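Local coordinates for phosphate-binding protein pstS 2 (Streptococcus pneumoniae, PDB 4H1X) that probably serves as the solute-binding component of the PstSACB ABC transporter, capturing phosphate for import into the cell, at residues E12-E17 and E55-A60; Y100-P105 and V245-L250; Q119-F124 and L158-S163. All coordinates share one frame; numbering follows the deposited sequence. Where two conformers were deposited one is given.

Contact 1 (E12-E17 and E55-A60); sequences EVISRE and EGVLSA
R16 lays CD against CG2 of V57 at 3.6 Å, and beyond that carbon its flat guanidinium has OE1 of E17 at its edge, in plane. This is a strand-on-helix contact of the periplasmic binding protein fold: strand 12-16 of the large mixed sheet packs against helix 54-63, antiparallel to it (172°), and the axes of the two short segments approach to 9.3 Å. R16 grips E17 side-on. NE of R16 donates to OE1 of E17 at 2.8 Å, and NH2 of R16 reaches OE2 of E17 at 3.2 Å. Both oxygens lie near the guanidinium plane and use their syn lone pairs, and the pair forms a salt bridge that limits rotation of the guanidinium. NH2 also bonds a bound citrate, probably from the crystallisation liquor. The R16 chain is bent at chi2 and chi3 (-68° and -56°). Its methylenes therefore cross V57 at about a right angle while the charged end stays with E17.

Nothing polar crosses between the segments; the salt bridge stays within 12-17. I14 and V57 slide past each other in opposite directions, with CG2 of each 4.1 Å apart. I14 also packs on V49 and Q51 of the neighbouring strand. Its other branch reaches the helix, where CD1 of I14 lies 4.1 Å from CB of A60.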
loop_
_atom_site.group_PDB
_atom_site.type_symbol
_atom_site.label_atom_id
_atom_site.label_comp_id
_atom_site.label_asym_id
_atom_site.label_seq_id
_atom_site.Cartn_x
_atom_site.Cartn_y
_atom_site.Cartn_z
ATOM N N GLU A 12 7.040 14.737 -18.074
ATOM C CA GLU A 12 6.330 13.568 -18.595
ATOM C C GLU A 12 5.782 12.805 -17.388
ATOM O O GLU A 12 6.533 12.130 -16.679
ATOM C CB GLU A 12 7.239 12.700 -19.484
ATOM C CG GLU A 12 6.501 11.592 -20.228
ATOM C CD GLU A 12 7.333 10.439 -20.771
ATOM O OE1 GLU A 12 8.555 10.617 -20.985
ATOM O OE2 GLU A 12 6.746 9.359 -21.015
ATOM N N VAL A 13 4.488 12.983 -17.107
ATOM C CA VAL A 13 3.857 12.341 -15.959
ATOM C C VAL A 13 3.565 10.871 -16.302
ATOM O O VAL A 13 2.898 10.578 -17.298
ATOM C CB VAL A 13 2.566 13.107 -15.540
ATOM C CG1 VAL A 13 1.848 12.407 -14.395
ATOM C CG2 VAL A 13 2.891 14.577 -15.171
ATOM N N ILE A 14 4.076 9.963 -15.491
ATOM C CA ILE A 14 3.816 8.527 -15.645
ATOM C C ILE A 14 2.759 8.148 -14.625
ATOM O O ILE A 14 3.021 8.253 -13.429
ATOM C CB ILE A 14 5.098 7.635 -15.480
ATOM C CG1 ILE A 14 6.324 8.114 -16.327
ATOM C CG2 ILE A 14 4.777 6.135 -15.706
ATOM C CD1 ILE A 14 6.119 8.301 -17.789
ATOM N N SER A 15 1.582 7.715 -15.085
ATOM C CA SER A 15 0.514 7.278 -14.182
ATOM C C SER A 15 0.403 5.755 -14.198
ATOM O O SER A 15 0.731 5.119 -15.207
ATOM C CB SER A 15 -0.818 7.892 -14.609
ATOM O OG SER A 15 -1.903 7.288 -13.924
ATOM N N ARG A 16 -0.094 5.160 -13.098
ATOM C CA ARG A 16 -0.391 3.739 -13.121
ATOM C C ARG A 16 -1.745 3.561 -13.833
ATOM O O ARG A 16 -2.456 4.545 -14.048
ATOM C CB ARG A 16 -0.374 3.140 -11.697
ATOM C CG ARG A 16 1.048 2.787 -11.243
ATOM C CD ARG A 16 1.685 1.614 -12.037
ATOM N NE ARG A 16 0.845 0.414 -11.984
ATOM C CZ ARG A 16 0.795 -0.415 -10.949
ATOM N NH1 ARG A 16 1.594 -0.233 -9.904
ATOM N NH2 ARG A 16 -0.052 -1.430 -10.948
ATOM N N GLU A 17 -2.065 2.329 -14.268
ATOM C CA GLU A 17 -3.312 2.053 -14.987
ATOM C C GLU A 17 -4.537 2.265 -14.098
ATOM O O GLU A 17 -4.432 2.213 -12.881
ATOM C CB GLU A 17 -3.302 0.618 -15.562
ATOM C CG GLU A 17 -3.564 -0.500 -14.558
ATOM C CD GLU A 17 -2.450 -0.844 -13.590
ATOM O OE1 GLU A 17 -1.391 -0.175 -13.617
ATOM O OE2 GLU A 17 -2.646 -1.783 -12.787
ATOM N N GLU A 55 7.452 -2.245 -12.268
ATOM C CA GLU A 55 8.575 -2.437 -13.190
ATOM C C GLU A 55 8.453 -1.483 -14.393
ATOM O O GLU A 55 9.446 -0.933 -14.864
ATOM C CB GLU A 55 8.629 -3.903 -13.668
ATOM C CG GLU A 55 8.965 -4.931 -12.584
ATOM C CD GLU A 55 8.003 -5.114 -11.419
ATOM O OE1 GLU A 55 6.768 -5.049 -11.629
ATOM O OE2 GLU A 55 8.495 -5.329 -10.287
ATOM N N GLY A 56 7.219 -1.328 -14.877
ATOM C CA GLY A 56 6.916 -0.478 -16.018
ATOM C C GLY A 56 7.177 0.983 -15.696
ATOM O O GLY A 56 7.763 1.699 -16.515
ATOM N N VAL A 57 6.782 1.417 -14.469
ATOM C CA VAL A 57 7.030 2.802 -14.010
ATOM C C VAL A 57 8.551 3.014 -13.938
ATOM O O VAL A 57 9.049 3.959 -14.547
ATOM C CB VAL A 57 6.319 3.200 -12.680
ATOM C CG1 VAL A 57 6.731 4.614 -12.255
ATOM C CG2 VAL A 57 4.802 3.157 -12.846
ATOM N N LEU A 58 9.286 2.093 -13.279
ATOM C CA LEU A 58 10.761 2.154 -13.152
ATOM C C LEU A 58 11.438 2.280 -14.507
ATOM O O LEU A 58 12.280 3.159 -14.673
ATOM C CB LEU A 58 11.329 0.936 -12.405
ATOM C CG LEU A 58 11.058 0.906 -10.906
ATOM C CD1 LEU A 58 11.421 -0.435 -10.318
ATOM C CD2 LEU A 58 11.793 2.006 -10.192
ATOM N N SER A 59 11.033 1.454 -15.485
ATOM C CA SER A 59 11.586 1.463 -16.842
ATOM C C SER A 59 11.322 2.809 -17.546
ATOM O O SER A 59 12.223 3.342 -18.204
ATOM C CB SER A 59 10.990 0.319 -17.661
ATOM O OG SER A 59 11.379 0.423 -19.024
ATOM N N ALA A 60 10.069 3.312 -17.466
ATOM C CA ALA A 60 9.684 4.571 -18.097
ATOM C C ALA A 60 10.459 5.750 -17.491
ATOM O O ALA A 60 10.887 6.641 -18.229
ATOM C CB ALA A 60 8.190 4.796 -17.945
#

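Contact 2 (Y100-P105 and V245-L250); sequences YPLQRP and VSMAEL
M247, a selenomethionine, meets two residues of the 100-105 segment through its selenium. In the conformer given, SE of M247 lies 3.8 Å from CD2 of L102 and 4.0 Å from CG of P101. The M247 side chain runs past those of P101 and L102 in the opposite direction. It folds at chi2 and chi3 (-80° and -65°), which turns SE toward these two residues. L102 also meets L250 tip to tip, with CD1 of L102 3.7 Å from CD2 of L250. No hydrogen bond crosses between the segments.

The next shell is a turn on one side and a helix cap on the other. L102 is the centre of an inverse gamma turn, just before strand 103-110. NE2 of Q103 reaches back past the turn to O of Y100 at 2.8 Å, almost straight (175°) and in the Q103 amide plane. On the other segment, S246 is the N-cap of helix 247-254. OG of S246 accepts from N of E249 at 3.1 Å, and OE1 of E249 accepts from N of S246 at 3.2 Å, approached on its anti side. N of M247 bonds D86.

Farther out, I85 packs on P101, L102 and M247, while V234 and T30 touch both L102 and L250. The contact thus joins the turn leading into a central sheet strand to a late helix of the chain, and that helix opens with a classic capping box.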
loop_
_atom_site.group_PDB
_atom_site.type_symbol
_atom_site.label_atom_id
_atom_site.label_comp_id
_atom_site.label_asym_id
_atom_site.label_seq_id
_atom_site.Cartn_x
_atom_site.Cartn_y
_atom_site.Cartn_z
ATOM N N TYR A 100 7.253 11.087 6.869
ATOM C CA TYR A 100 7.048 10.914 5.429
ATOM C C TYR A 100 5.541 10.725 5.157
ATOM O O TYR A 100 4.947 9.771 5.647
ATOM C CB TYR A 100 7.906 9.759 4.899
ATOM C CG TYR A 100 7.853 9.678 3.397
ATOM C CD1 TYR A 100 8.577 10.566 2.606
ATOM C CD2 TYR A 100 7.049 8.734 2.760
ATOM C CE1 TYR A 100 8.516 10.510 1.215
ATOM C CE2 TYR A 100 7.002 8.649 1.372
ATOM C CZ TYR A 100 7.727 9.545 0.601
ATOM O OH TYR A 100 7.679 9.450 -0.771
ATOM N N PRO A 101 4.899 11.659 4.425
ATOM C CA PRO A 101 3.429 11.632 4.302
ATOM C C PRO A 101 2.798 10.684 3.272
ATOM O O PRO A 101 1.616 10.352 3.442
ATOM C CB PRO A 101 3.093 13.083 3.952
ATOM C CG PRO A 101 4.267 13.556 3.192
ATOM C CD PRO A 101 5.469 12.866 3.781
ATOM N N LEU A 102 3.536 10.261 2.231
ATOM C CA LEU A 102 2.980 9.357 1.213
ATOM C C LEU A 102 3.102 7.932 1.685
ATOM O O LEU A 102 4.070 7.226 1.371
ATOM C CB LEU A 102 3.651 9.521 -0.150
ATOM C CG LEU A 102 3.683 10.916 -0.739
ATOM C CD1 LEU A 102 4.620 10.944 -1.908
ATOM C CD2 LEU A 102 2.299 11.368 -1.160
ATOM N N GLN A 103 2.147 7.527 2.505
ATOM C CA GLN A 103 2.126 6.179 3.068
ATOM C C GLN A 103 0.715 5.832 3.446
ATOM O O GLN A 103 -0.144 6.716 3.642
ATOM C CB GLN A 103 3.041 6.084 4.311
ATOM C CG GLN A 103 2.615 7.022 5.458
ATOM C CD GLN A 103 3.300 6.691 6.749
ATOM O OE1 GLN A 103 2.978 5.697 7.425
ATOM N NE2 GLN A 103 4.288 7.491 7.099
ATOM N N ARG A 104 0.471 4.530 3.542
ATOM C CA ARG A 104 -0.826 4.031 3.942
ATOM C C ARG A 104 -0.635 2.749 4.724
ATOM O O ARG A 104 0.315 1.991 4.462
ATOM C CB ARG A 104 -1.737 3.791 2.721
ATOM C CG ARG A 104 -1.096 2.871 1.684
ATOM C CD ARG A 104 -2.052 2.426 0.620
ATOM N NE ARG A 104 -1.355 1.629 -0.385
ATOM C CZ ARG A 104 -1.958 0.943 -1.343
ATOM N NH1 ARG A 104 -3.283 0.947 -1.438
ATOM N NH2 ARG A 104 -1.248 0.224 -2.197
ATOM N N PRO A 105 -1.561 2.460 5.650
ATOM C CA PRO A 105 -1.456 1.198 6.383
ATOM C C PRO A 105 -2.083 0.052 5.604
ATOM O O PRO A 105 -3.034 0.266 4.822
ATOM C CB PRO A 105 -2.261 1.480 7.655
ATOM C CG PRO A 105 -3.350 2.442 7.200
ATOM C CD PRO A 105 -2.730 3.265 6.088
ATOM N N VAL A 245 10.154 18.136 -3.628
ATOM C CA VAL A 245 8.905 18.791 -4.011
ATOM C C VAL A 245 8.057 18.964 -2.786
ATOM O O VAL A 245 8.085 18.118 -1.896
ATOM C CB VAL A 245 8.102 18.064 -5.141
ATOM C CG1 VAL A 245 8.744 18.284 -6.505
ATOM C CG2 VAL A 245 7.912 16.574 -4.852
ATOM N N SER A 246 7.268 20.041 -2.743
ATOM C CA SER A 246 6.276 20.186 -1.684
ATOM C C SER A 246 5.065 19.308 -2.043
ATOM O O SER A 246 4.948 18.890 -3.208
ATOM C CB SER A 246 5.845 21.651 -1.565
ATOM O OG SER A 246 5.258 22.119 -2.775
HETATM N N MSE A 247 4.151 19.057 -1.081
HETATM C CA MSE A 247 2.936 18.292 -1.370
HETATM C C MSE A 247 2.076 19.075 -2.375
HETATM O O MSE A 247 1.467 18.456 -3.232
HETATM C CB MSE A 247 2.140 17.953 -0.099
HETATM C CG MSE A 247 2.715 16.779 0.702
HETATM SE SE MSE A 247 2.291 14.967 0.064
HETATM C CE MSE A 247 0.337 14.958 0.359
ATOM N N ALA A 248 2.080 20.436 -2.315
ATOM C CA ALA A 248 1.345 21.287 -3.266
ATOM C C ALA A 248 1.877 21.089 -4.670
ATOM O O ALA A 248 1.089 20.886 -5.597
ATOM C CB ALA A 248 1.466 22.758 -2.885
ATOM N N GLU A 249 3.219 21.145 -4.824
ATOM C CA GLU A 249 3.873 20.956 -6.113
ATOM C C GLU A 249 3.574 19.574 -6.628
ATOM O O GLU A 249 3.272 19.440 -7.804
ATOM C CB GLU A 249 5.385 21.131 -6.004
ATOM C CG GLU A 249 5.855 22.567 -6.096
ATOM C CD GLU A 249 7.343 22.759 -5.886
ATOM O OE1 GLU A 249 7.971 21.941 -5.173
ATOM O OE2 GLU A 249 7.881 23.748 -6.430
ATOM N N LEU A 250 3.636 18.554 -5.736
ATOM C CA LEU A 250 3.377 17.166 -6.106
ATOM C C LEU A 250 2.002 17.019 -6.752
ATOM O O LEU A 250 1.891 16.440 -7.840
ATOM C CB LEU A 250 3.492 16.221 -4.884
ATOM C CG LEU A 250 3.427 14.718 -5.198
ATOM C CD1 LEU A 250 4.499 14.313 -6.243
ATOM C CD2 LEU A 250 3.572 13.899 -3.928
#

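Contact 3 (Q119-F124 and L158-S163); sequences QDFISF and LSVVGS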
loop_
_atom_site.group_PDB
_atom_site.type_symbol
_atom_site.label_atom_id
_atom_site.label_comp_id
_atom_site.label_asym_id
_atom_site.label_seq_id
_atom_site.Cartn_x
_atom_site.Cartn_y
_atom_site.Cartn_z
ATOM N N GLN A 119 -7.706 -16.664 14.852
ATOM C CA GLN A 119 -6.858 -16.116 15.933
ATOM C C GLN A 119 -5.432 -16.706 15.880
ATOM O O GLN A 119 -4.459 -15.976 16.089
ATOM C CB GLN A 119 -7.488 -16.406 17.307
ATOM C CG GLN A 119 -8.779 -15.593 17.540
ATOM C CD GLN A 119 -9.426 -15.930 18.856
ATOM O OE1 GLN A 119 -10.587 -16.391 18.923
ATOM N NE2 GLN A 119 -8.679 -15.773 19.919
ATOM N N ASP A 120 -5.303 -18.008 15.545
ATOM C CA ASP A 120 -3.974 -18.628 15.430
ATOM C C ASP A 120 -3.214 -18.012 14.234
ATOM O O ASP A 120 -2.009 -17.759 14.321
ATOM C CB ASP A 120 -4.087 -20.146 15.283
ATOM C CG ASP A 120 -2.732 -20.829 15.351
ATOM O OD1 ASP A 120 -2.119 -20.822 16.441
ATOM O OD2 ASP A 120 -2.221 -21.232 14.288
ATOM N N PHE A 121 -3.931 -17.765 13.129
ATOM C CA PHE A 121 -3.332 -17.131 11.947
ATOM C C PHE A 121 -2.860 -15.691 12.297
ATOM O O PHE A 121 -1.743 -15.315 11.923
ATOM C CB PHE A 121 -4.310 -17.128 10.771
ATOM C CG PHE A 121 -3.757 -16.558 9.480
ATOM C CD1 PHE A 121 -2.495 -16.926 9.019
ATOM C CD2 PHE A 121 -4.492 -15.653 8.731
ATOM C CE1 PHE A 121 -2.001 -16.425 7.799
ATOM C CE2 PHE A 121 -3.996 -15.155 7.515
ATOM C CZ PHE A 121 -2.743 -15.521 7.079
ATOM N N ILE A 122 -3.674 -14.912 13.058
ATOM C CA ILE A 122 -3.322 -13.553 13.521
ATOM C C ILE A 122 -2.049 -13.632 14.375
ATOM O O ILE A 122 -1.163 -12.788 14.256
ATOM C CB ILE A 122 -4.505 -12.884 14.310
ATOM C CG1 ILE A 122 -5.765 -12.655 13.439
ATOM C CG2 ILE A 122 -4.089 -11.607 15.061
ATOM C CD1 ILE A 122 -5.595 -11.936 12.162
ATOM N N SER A 123 -1.970 -14.661 15.263
ATOM C CA SER A 123 -0.798 -14.852 16.136
ATOM C C SER A 123 0.448 -15.058 15.269
ATOM O O SER A 123 1.506 -14.490 15.545
ATOM C CB SER A 123 -1.011 -16.020 17.095
ATOM O OG SER A 123 -2.100 -15.761 17.970
ATOM N N PHE A 124 0.308 -15.842 14.193
ATOM C CA PHE A 124 1.427 -16.076 13.258
ATOM C C PHE A 124 1.842 -14.752 12.608
ATOM O O PHE A 124 3.018 -14.454 12.526
ATOM C CB PHE A 124 1.011 -17.079 12.167
ATOM C CG PHE A 124 2.121 -17.257 11.146
ATOM C CD1 PHE A 124 3.235 -18.048 11.434
ATOM C CD2 PHE A 124 2.114 -16.534 9.952
ATOM C CE1 PHE A 124 4.271 -18.187 10.516
ATOM C CE2 PHE A 124 3.185 -16.633 9.054
ATOM C CZ PHE A 124 4.255 -17.461 9.343
ATOM N N LEU A 158 -9.925 -20.818 6.286
ATOM C CA LEU A 158 -9.987 -19.406 6.578
ATOM C C LEU A 158 -10.334 -18.665 5.324
ATOM O O LEU A 158 -9.828 -19.002 4.235
ATOM C CB LEU A 158 -8.661 -18.863 7.117
ATOM C CG LEU A 158 -8.404 -19.089 8.581
ATOM C CD1 LEU A 158 -7.009 -18.628 8.933
ATOM C CD2 LEU A 158 -9.441 -18.361 9.435
ATOM N N SER A 159 -11.201 -17.663 5.465
ATOM C CA SER A 159 -11.561 -16.791 4.347
ATOM C C SER A 159 -11.070 -15.396 4.676
ATOM O O SER A 159 -11.460 -14.822 5.709
ATOM C CB SER A 159 -13.066 -16.806 4.097
ATOM O OG SER A 159 -13.377 -15.889 3.058
ATOM N N VAL A 160 -10.192 -14.863 3.829
ATOM C CA VAL A 160 -9.600 -13.528 4.014
ATOM C C VAL A 160 -10.042 -12.687 2.814
ATOM O O VAL A 160 -9.833 -13.096 1.672
ATOM C CB VAL A 160 -8.057 -13.567 4.210
ATOM C CG1 VAL A 160 -7.540 -12.164 4.511
ATOM C CG2 VAL A 160 -7.657 -14.528 5.344
ATOM N N VAL A 161 -10.744 -11.570 3.057
ATOM C CA VAL A 161 -11.352 -10.810 1.971
ATOM C C VAL A 161 -11.046 -9.333 2.032
ATOM O O VAL A 161 -11.104 -8.765 3.120
ATOM C CB VAL A 161 -12.904 -11.006 2.050
ATOM C CG1 VAL A 161 -13.639 -10.150 1.014
ATOM C CG2 VAL A 161 -13.300 -12.494 1.933
ATOM N N GLY A 162 -10.849 -8.696 0.867
ATOM C CA GLY A 162 -10.716 -7.246 0.875
ATOM C C GLY A 162 -9.837 -6.608 -0.164
ATOM O O GLY A 162 -9.737 -7.088 -1.299
ATOM N N SER A 163 -9.103 -5.591 0.277
ATOM C CA SER A 163 -8.264 -4.744 -0.582
ATOM C C SER A 163 -7.313 -5.531 -1.472
ATOM O O SER A 163 -6.563 -6.382 -0.987
ATOM C CB SER A 163 -7.453 -3.774 0.268
ATOM O OG SER A 163 -6.583 -3.025 -0.559
#
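F121 and L158 make the main apolar contact. CD1 of L158 comes to 3.6 Å from CB of F121 and to 3.9 Å from CG of its ring. One methyl thus touches both the root of F121 and the near part of the ring. CG of F121 stands anti to the backbone N (chi1 -177°), which carries the ring off helix 116-126 toward strand 155-162. There the ring continues to V160, with CE2 of F121 4.3 Å from CG2 of V160, a looser touch.

Other residues complete the same apolar layer. I186 of strand 183-190 touches F121, L158 and V160, and M170 of helix 164-180 touches F121 and V160. The ring of F121 also meets Y177 edge-to-face. Helix 116-126 packs here on the mixed sheet of the periplasmic binding protein fold, touching strands 155-162, 183-190 and 207-210.

Hydrogen bonds stay within the helix or lead to other partners. In the conformer given, O of Q119 accepts twice, from N of S123 at 2.9 Å and from OG of S123 at 3.0 Å, and the two donors come from opposite faces of the carbonyl plane. D120 uses OD2 to hold the hydroxyls of Y177 and Y149.

These two segments meet through hydrocarbon packing alone. The contact is buried and apolar, and it rests on close fit and burial, not on directed bonds.

How the contacts relate
All three contacts reach the same mixed sheet. Contacts 1 and 2 have centres 18 Å apart and nearest atoms about 8 Å apart. Contact 3 sits on the opposite side of the chain's centre, 33 Å from contact 1 and 30 Å from contact 2 between centres. Contacts 2 and 3 nevertheless come within about 5 Å at their nearest atoms, without touching. Along the chain, contact 1 closes before the others open, and contact 3 is nested inside the long loop closed by contact 2. Strand 103-110 of contact 2 leads on to helix 116-126 of contact 3. The side chain of R16 in contact 1 lies about 3 Å from a bound citric acid, probably from the crystallisation liquor.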